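Local atomic coordinates of probable M18 family aminopeptidase 1 (Thermotoga maritima, PDB entry 2GLF), a protein that probably acts as a zinc-dependent aminopeptidase of the M18 family, removing residues from the N-termini of peptides. Residues E25-A30 / F231-V236; E17-E22 / A434-T439. One frame throughout, in Å; residues are numbered along the deposited sequence.

Contact 1. Residues E25-A30 / F231-V236; sequences EFMSKA and FSPREV
Pro233 meets the C-terminal part of helix 13-29 at Met27 and Ser28, and the contact between 25-30 and 231-236 rests almost wholly on that one ring. The apolar part comes first. CB of Pro233 is directed at the helix, and the ring brings its CG to 3.6 Å from CB of the selenomethionine Met27. The root of the Met27 chain does the touching; the chain then bends at chi2 (49°) and again at chi3 (36°), which carries the selenium away from the proline; the side chain also touches Arg251 of helix 248-263. CG of Pro233 lies 3.9 Å from N of Ser28, and the next ring atom, CD of Pro233, 4.1 Å from CB of Ser28, a looser touch at the partly exposed border of the contact.

Hydrogen bonding takes no part across the interface and stays within segment 25-30. OG of Ser28, set between its own backbone N and carbonyl carbon (chi1 83°), gives a bond of 2.9 Å to O of Glu25 that reaches a lone pair in the carbonyl plane. The hydroxyl is thereby tied to the preceding turn.

The surroundings place the junction. Met24, one turn earlier in helix 13-29, also packs on Pro233, and Arg234 begins a strand that pairs with 242-245. On the flank of 231-236, Phe231 meets its counterpart Phe231 in a second subunit.

The arrangement is apolar packing of a loop proline against the C-terminal part of a helix: it joins the N-terminal helix of this probable M18 metallopeptidase to the loop between strands 223-229 and 234-236, with the side chain of Met27 about 12 Å from a bound manganese ion.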
ATOM      1  N   GLU A  25      10.981  27.665 -45.775  1.00 33.95           N
ATOM      2  CA  GLU A  25      11.317  29.087 -45.703  1.00 35.09           C
ATOM      3  C   GLU A  25      10.254  29.781 -44.850  1.00 33.87           C
ATOM      4  O   GLU A  25      10.565  30.479 -43.887  1.00 33.86           O
ATOM      5  CB  GLU A  25      11.342  29.709 -47.104  1.00 99.97           C
ATOM      6  CG  GLU A  25      12.494  29.235 -47.972  1.00106.59           C
ATOM      7  CD  GLU A  25      13.851  29.662 -47.433  1.00115.12           C
ATOM      8  OE1 GLU A  25      14.881  29.234 -48.001  1.00115.88           O
ATOM      9  OE2 GLU A  25      13.890  30.428 -46.445  1.00118.36           O
ATOM     10  N   PHE A  26       8.996  29.577 -45.220  1.00 22.28           N
ATOM     11  CA  PHE A  26       7.869  30.147 -44.499  1.00 21.95           C
ATOM     12  C   PHE A  26       7.991  29.792 -43.021  1.00 21.88           C
ATOM     13  O   PHE A  26       7.850  30.647 -42.151  1.00 21.42           O
ATOM     14  CB  PHE A  26       6.569  29.560 -45.052  1.00 23.34           C
ATOM     15  CG  PHE A  26       5.330  30.048 -44.357  1.00 23.86           C
ATOM     16  CD1 PHE A  26       4.938  31.378 -44.451  1.00 24.25           C
ATOM     17  CD2 PHE A  26       4.538  29.167 -43.627  1.00 23.84           C
ATOM     18  CE1 PHE A  26       3.771  31.825 -43.830  1.00 24.82           C
ATOM     19  CE2 PHE A  26       3.369  29.597 -43.000  1.00 23.00           C
ATOM     20  CZ  PHE A  26       2.984  30.935 -43.104  1.00 24.36           C
HETATM   21  N   MSE A  27       8.269  28.518 -42.754  1.00 37.72           N
HETATM   22  CA  MSE A  27       8.390  28.004 -41.395  1.00 37.75           C
HETATM   23  C   MSE A  27       9.476  28.669 -40.555  1.00 37.74           C
HETATM   24  O   MSE A  27       9.326  28.827 -39.342  1.00 37.88           O
HETATM   25  CB  MSE A  27       8.616  26.492 -41.440  1.00 42.44           C
HETATM   26  CG  MSE A  27       7.776  25.711 -40.439  1.00 42.47           C
HETATM   27 SE   MSE A  27       5.881  26.187 -40.451  1.00 43.56          SE
HETATM   28  CE  MSE A  27       5.670  26.513 -42.333  1.00 42.36           C
ATOM     29  N   SER A  28      10.575  29.059 -41.188  1.00 27.21           N
ATOM     30  CA  SER A  28      11.652  29.710 -40.453  1.00 27.06           C
ATOM     31  C   SER A  28      11.241  31.125 -40.066  1.00 27.27           C
ATOM     32  O   SER A  28      11.916  31.771 -39.278  1.00 27.47           O
ATOM     33  CB  SER A  28      12.926  29.788 -41.297  1.00 34.38           C
ATOM     34  OG  SER A  28      12.884  30.907 -42.167  1.00 36.03           O
ATOM     35  N   LYS A  29      10.136  31.607 -40.622  1.00 28.81           N
ATOM     36  CA  LYS A  29       9.679  32.958 -40.322  1.00 29.39           C
ATOM     37  C   LYS A  29       8.411  32.990 -39.462  1.00 28.79           C
ATOM     38  O   LYS A  29       8.079  34.022 -38.879  1.00 29.43           O
ATOM     39  CB  LYS A  29       9.445  33.727 -41.631  1.00 29.75           C
ATOM     40  CG  LYS A  29      10.650  33.736 -42.570  1.00 31.54           C
ATOM     41  CD  LYS A  29      10.368  34.483 -43.870  1.00 31.90           C
ATOM     42  CE  LYS A  29      10.210  35.982 -43.636  1.00 37.07           C
ATOM     43  NZ  LYS A  29       9.851  36.731 -44.882  1.00 34.89           N
ATOM     44  N   ALA A  30       7.718  31.859 -39.364  1.00 29.55           N
ATOM     45  CA  ALA A  30       6.483  31.789 -38.592  1.00 28.79           C
ATOM     46  C   ALA A  30       6.573  30.965 -37.296  1.00 28.68           C
ATOM     47  O   ALA A  30       6.081  29.835 -37.234  1.00 29.90           O
ATOM     48  CB  ALA A  30       5.364  31.241 -39.482  1.00 19.54           C
ATOM     49  N   PHE A 231      15.480  25.886 -32.862  1.00 22.33           N
ATOM     50  CA  PHE A 231      15.699  24.897 -33.918  1.00 23.82           C
ATOM     51  C   PHE A 231      15.085  25.409 -35.218  1.00 23.79           C
ATOM     52  O   PHE A 231      13.952  25.887 -35.216  1.00 23.63           O
ATOM     53  CB  PHE A 231      15.007  23.578 -33.574  1.00 56.77           C
ATOM     54  CG  PHE A 231      15.269  23.087 -32.182  1.00 60.02           C
ATOM     55  CD1 PHE A 231      14.485  22.072 -31.643  1.00 60.84           C
ATOM     56  CD2 PHE A 231      16.296  23.616 -31.412  1.00 61.87           C
ATOM     57  CE1 PHE A 231      14.719  21.590 -30.366  1.00 61.31           C
ATOM     58  CE2 PHE A 231      16.538  23.143 -30.133  1.00 62.74           C
ATOM     59  CZ  PHE A 231      15.748  22.127 -29.608  1.00 63.08           C
ATOM     60  N   SER A 232      15.817  25.304 -36.321  1.00 21.06           N
ATOM     61  CA  SER A 232      15.280  25.737 -37.607  1.00 20.78           C
ATOM     62  C   SER A 232      14.794  24.541 -38.425  1.00 19.86           C
ATOM     63  O   SER A 232      15.255  23.415 -38.238  1.00 20.34           O
ATOM     64  CB  SER A 232      16.325  26.521 -38.396  1.00 35.47           C
ATOM     65  OG  SER A 232      16.389  27.858 -37.935  1.00 39.00           O
ATOM     66  N   PRO A 233      13.844  24.767 -39.343  1.00 17.43           N
ATOM     67  CA  PRO A 233      13.352  23.642 -40.146  1.00 17.00           C
ATOM     68  C   PRO A 233      14.497  22.945 -40.883  1.00 16.96           C
ATOM     69  O   PRO A 233      15.377  23.608 -41.429  1.00 15.98           O
ATOM     70  CB  PRO A 233      12.359  24.311 -41.096  1.00  7.97           C
ATOM     71  CG  PRO A 233      11.860  25.488 -40.293  1.00  7.97           C
ATOM     72  CD  PRO A 233      13.131  26.012 -39.677  1.00  7.97           C
ATOM     73  N   ARG A 234      14.480  21.613 -40.890  1.00 15.41           N
ATOM     74  CA  ARG A 234      15.518  20.827 -41.554  1.00 15.97           C
ATOM     75  C   ARG A 234      15.001  19.523 -42.140  1.00 16.91           C
ATOM     76  O   ARG A 234      14.022  18.956 -41.652  1.00 18.03           O
ATOM     77  CB  ARG A 234      16.643  20.491 -40.573  1.00 23.54           C
ATOM     78  CG  ARG A 234      17.406  21.690 -40.081  1.00 23.13           C
ATOM     79  CD  ARG A 234      18.174  22.323 -41.219  1.00 26.20           C
ATOM     80  NE  ARG A 234      19.313  21.503 -41.613  1.00 21.72           N
ATOM     81  CZ  ARG A 234      20.347  21.251 -40.820  1.00 18.11           C
ATOM     82  NH1 ARG A 234      20.370  21.757 -39.596  1.00 15.48           N
ATOM     83  NH2 ARG A 234      21.357  20.504 -41.246  1.00 17.10           N
ATOM     84  N   GLU A 235      15.666  19.054 -43.194  1.00 29.02           N
ATOM     85  CA  GLU A 235      15.312  17.787 -43.819  1.00 28.97           C
ATOM     86  C   GLU A 235      15.656  16.755 -42.762  1.00 27.85           C
ATOM     87  O   GLU A 235      16.556  16.979 -41.953  1.00 28.31           O
ATOM     88  CB  GLU A 235      16.188  17.498 -45.034  1.00 33.41           C
ATOM     89  CG  GLU A 235      16.004  18.384 -46.236  1.00 35.09           C
ATOM     90  CD  GLU A 235      16.880  17.923 -47.388  1.00 36.86           C
ATOM     91  OE1 GLU A 235      18.120  17.981 -47.256  1.00 40.34           O
ATOM     92  OE2 GLU A 235      16.334  17.487 -48.422  1.00 41.27           O
ATOM     93  N   VAL A 236      14.967  15.622 -42.769  1.00 15.46           N
ATOM     94  CA  VAL A 236      15.258  14.595 -41.783  1.00 14.33           C
ATOM     95  C   VAL A 236      15.360  13.216 -42.421  1.00 14.21           C
ATOM     96  O   VAL A 236      14.623  12.898 -43.354  1.00 14.17           O
ATOM     97  CB  VAL A 236      14.179  14.571 -40.666  1.00 11.15           C
ATOM     98  CG1 VAL A 236      14.571  13.589 -39.585  1.00 10.47           C
ATOM     99  CG2 VAL A 236      14.016  15.958 -40.068  1.00 10.48           C
TER

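Contact 2. Residues E17-E22 / A434-T439; sequences EAFSKE and ADLFET
Phe19 is wedged against two consecutive residues of helix 433-449, Leu436 and Phe437, and its torsions decide how it meets each. With CG anti to the backbone N (chi1 -167°), its ring extends toward the second helix. There CD2 of Phe19 comes 3.4 Å from CD1 of Leu436, and the other methyl, CD2 of Leu436, lies 3.8 Å from CE2 of Phe19, so both branches of the leucine reach the ring.

Phe437 also carries its ring anti to N, which brings its edge to the face of Phe19 in an offset edge-to-face pair, planes at 72° and centroids 5.6 Å apart. CD1 of Phe437 leads, 3.7 Å from CB of Phe19. With an alanine at Phe19, both Leu436 methyls and the Phe437 ring edge would probably lose their aromatic partner, and a gap would be likely to open between the helices.

Ser20 adds its backbone, CA lying 3.9 Å from CD1 of Leu436, while its OG bonds to O of Glu17, a carbonyl that also accepts from Lys21 N. Tyr440, one turn beyond Leu436, stacks on Phe19.

The short segments cross almost at right angles, at 88°, with axes 9.2 Å apart: a buried, nearly perpendicular helix-helix packing that joins the N-terminal and C-terminal helices of the chain.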
ATOM      1  N   GLU A  17      10.316  18.200 -53.476  1.00 15.28           N
ATOM      2  CA  GLU A  17      11.484  18.913 -52.967  1.00 15.18           C
ATOM      3  C   GLU A  17      11.294  20.420 -53.048  1.00 14.49           C
ATOM      4  O   GLU A  17      11.505  21.142 -52.069  1.00 14.32           O
ATOM      5  CB  GLU A  17      12.731  18.522 -53.757  1.00 38.10           C
ATOM      6  CG  GLU A  17      13.454  17.337 -53.186  1.00 42.62           C
ATOM      7  CD  GLU A  17      13.823  17.562 -51.740  1.00 50.05           C
ATOM      8  OE1 GLU A  17      14.499  18.574 -51.456  1.00 51.74           O
ATOM      9  OE2 GLU A  17      13.433  16.732 -50.891  1.00 53.27           O
ATOM     10  N   ALA A  18      10.898  20.891 -54.227  1.00 22.22           N
ATOM     11  CA  ALA A  18      10.682  22.315 -54.443  1.00 21.07           C
ATOM     12  C   ALA A  18       9.675  22.850 -53.436  1.00 20.48           C
ATOM     13  O   ALA A  18       9.938  23.837 -52.756  1.00 20.35           O
ATOM     14  CB  ALA A  18      10.181  22.555 -55.858  1.00 33.38           C
ATOM     15  N   PHE A  19       8.536  22.173 -53.334  1.00 19.70           N
ATOM     16  CA  PHE A  19       7.471  22.581 -52.433  1.00 19.80           C
ATOM     17  C   PHE A  19       7.860  22.536 -50.960  1.00 20.01           C
ATOM     18  O   PHE A  19       7.374  23.346 -50.162  1.00 19.83           O
ATOM     19  CB  PHE A  19       6.227  21.718 -52.645  1.00 13.27           C
ATOM     20  CG  PHE A  19       5.005  22.272 -51.980  1.00 13.11           C
ATOM     21  CD1 PHE A  19       4.372  23.399 -52.494  1.00 13.23           C
ATOM     22  CD2 PHE A  19       4.524  21.714 -50.804  1.00 13.82           C
ATOM     23  CE1 PHE A  19       3.282  23.966 -51.846  1.00 12.79           C
ATOM     24  CE2 PHE A  19       3.436  22.272 -50.146  1.00 14.67           C
ATOM     25  CZ  PHE A  19       2.812  23.403 -50.667  1.00 12.56           C
ATOM     26  N   SER A  20       8.719  21.587 -50.592  1.00 19.22           N
ATOM     27  CA  SER A  20       9.150  21.468 -49.202  1.00 20.16           C
ATOM     28  C   SER A  20      10.129  22.593 -48.901  1.00 19.88           C
ATOM     29  O   SER A  20      10.169  23.122 -47.785  1.00 19.82           O
ATOM     30  CB  SER A  20       9.818  20.114 -48.950  1.00 24.07           C
ATOM     31  OG  SER A  20      11.064  20.023 -49.620  1.00 28.71           O
ATOM     32  N   LYS A  21      10.922  22.961 -49.902  1.00  8.99           N
ATOM     33  CA  LYS A  21      11.873  24.039 -49.713  1.00  9.33           C
ATOM     34  C   LYS A  21      11.120  25.346 -49.478  1.00  9.62           C
ATOM     35  O   LYS A  21      11.542  26.182 -48.675  1.00  9.20           O
ATOM     36  CB  LYS A  21      12.801  24.160 -50.923  1.00 18.72           C
ATOM     37  CG  LYS A  21      13.994  23.224 -50.863  1.00 20.46           C
ATOM     38  CD  LYS A  21      15.084  23.647 -51.835  1.00 26.43           C
ATOM     39  CE  LYS A  21      16.431  22.991 -51.515  1.00 30.53           C
ATOM     40  NZ  LYS A  21      16.405  21.506 -51.625  1.00 32.78           N
ATOM     41  N   GLU A  22       9.996  25.511 -50.169  1.00 10.04           N
ATOM     42  CA  GLU A  22       9.178  26.706 -50.036  1.00 11.25           C
ATOM     43  C   GLU A  22       8.490  26.730 -48.669  1.00 11.46           C
ATOM     44  O   GLU A  22       8.359  27.789 -48.038  1.00 10.10           O
ATOM     45  CB  GLU A  22       8.150  26.741 -51.162  1.00 38.24           C
ATOM     46  CG  GLU A  22       8.782  26.933 -52.531  1.00 42.31           C
ATOM     47  CD  GLU A  22       7.900  26.460 -53.671  1.00 49.64           C
ATOM     48  OE1 GLU A  22       8.285  26.677 -54.840  1.00 53.92           O
ATOM     49  OE2 GLU A  22       6.833  25.864 -53.406  1.00 47.79           O
ATOM     50  N   ALA A 434       6.358  14.242 -48.709  1.00 18.96           N
ATOM     51  CA  ALA A 434       5.340  13.745 -49.629  1.00 18.96           C
ATOM     52  C   ALA A 434       3.934  14.116 -49.147  1.00 18.96           C
ATOM     53  O   ALA A 434       3.086  14.513 -49.947  1.00 18.96           O
ATOM     54  CB  ALA A 434       5.463  12.226 -49.787  1.00 13.80           C
ATOM     55  N   ASP A 435       3.686  13.994 -47.846  1.00 12.49           N
ATOM     56  CA  ASP A 435       2.370  14.329 -47.319  1.00 13.48           C
ATOM     57  C   ASP A 435       2.141  15.834 -47.381  1.00 13.49           C
ATOM     58  O   ASP A 435       1.049  16.298 -47.727  1.00 13.81           O
ATOM     59  CB  ASP A 435       2.207  13.827 -45.878  1.00 29.70           C
ATOM     60  CG  ASP A 435       2.151  12.303 -45.787  1.00 33.03           C
ATOM     61  OD1 ASP A 435       1.661  11.653 -46.734  1.00 34.09           O
ATOM     62  OD2 ASP A 435       2.582  11.752 -44.755  1.00 36.46           O
ATOM     63  N   LEU A 436       3.176  16.597 -47.053  1.00 18.36           N
ATOM     64  CA  LEU A 436       3.089  18.050 -47.086  1.00 17.82           C
ATOM     65  C   LEU A 436       2.502  18.469 -48.439  1.00 19.08           C
ATOM     66  O   LEU A 436       1.519  19.215 -48.508  1.00 19.05           O
ATOM     67  CB  LEU A 436       4.489  18.641 -46.909  1.00  8.65           C
ATOM     68  CG  LEU A 436       4.736  20.137 -46.682  1.00  8.65           C
ATOM     69  CD1 LEU A 436       5.642  20.650 -47.782  1.00  8.65           C
ATOM     70  CD2 LEU A 436       3.435  20.919 -46.632  1.00  8.65           C
ATOM     71  N   PHE A 437       3.105  17.955 -49.507  1.00 18.08           N
ATOM     72  CA  PHE A 437       2.692  18.249 -50.873  1.00 18.14           C
ATOM     73  C   PHE A 437       1.295  17.740 -51.176  1.00 18.22           C
ATOM     74  O   PHE A 437       0.447  18.479 -51.678  1.00 17.55           O
ATOM     75  CB  PHE A 437       3.671  17.608 -51.853  1.00 17.91           C
ATOM     76  CG  PHE A 437       3.446  17.997 -53.293  1.00 18.66           C
ATOM     77  CD1 PHE A 437       3.718  19.294 -53.731  1.00 20.13           C
ATOM     78  CD2 PHE A 437       2.977  17.064 -54.215  1.00 20.42           C
ATOM     79  CE1 PHE A 437       3.529  19.656 -55.061  1.00 18.97           C
ATOM     80  CE2 PHE A 437       2.782  17.416 -55.545  1.00 20.44           C
ATOM     81  CZ  PHE A 437       3.060  18.718 -55.969  1.00 18.78           C
ATOM     82  N   GLU A 438       1.053  16.474 -50.874  1.00 10.58           N
ATOM     83  CA  GLU A 438      -0.242  15.896 -51.165  1.00 10.91           C
ATOM     84  C   GLU A 438      -1.385  16.604 -50.453  1.00 11.03           C
ATOM     85  O   GLU A 438      -2.520  16.608 -50.938  1.00 10.44           O
ATOM     86  CB  GLU A 438      -0.251  14.412 -50.822  1.00 22.49           C
ATOM     87  CG  GLU A 438      -1.403  13.670 -51.478  1.00 24.93           C
ATOM     88  CD  GLU A 438      -1.344  13.721 -52.994  1.00 26.76           C
ATOM     89  OE1 GLU A 438      -2.285  13.229 -53.647  1.00 30.73           O
ATOM     90  OE2 GLU A 438      -0.352  14.246 -53.534  1.00 28.54           O
ATOM     91  N   THR A 439      -1.094  17.192 -49.297  1.00 16.35           N
ATOM     92  CA  THR A 439      -2.121  17.912 -48.554  1.00 16.05           C
ATOM     93  C   THR A 439      -2.511  19.104 -49.408  1.00 16.19           C
ATOM     94  O   THR A 439      -3.696  19.369 -49.628  1.00 16.78           O
ATOM     95  CB  THR A 439      -1.591  18.394 -47.200  1.00 12.57           C
ATOM     96  OG1 THR A 439      -1.399  17.263 -46.343  1.00 12.26           O
ATOM     97  CG2 THR A 439      -2.575  19.365 -46.554  1.00 12.26           C
TER

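In the fold
Contacts 1 and 2 illustrate how one helix can serve different partners along its length. Both use helix 13-29: contact 2 in its first half, contact 1 toward its C-terminal side, their centres 13 Å apart. Contact 2 is the core one, all four touching residues buried, with a phenylalanine pair and a leucine carrying the contact; contact 1 is smaller, partly buried, and aliphatic. Their settings differ too, since 231-236 is also reached by a second subunit, whereas no other chain touches the segments of contact 2. Along the chain, contact 1 is nested within the loop that contact 2 closes. Lys433 bridges the two by salt bridges to Glu17 and Glu235, which probably eases the closeness of those two carboxylates.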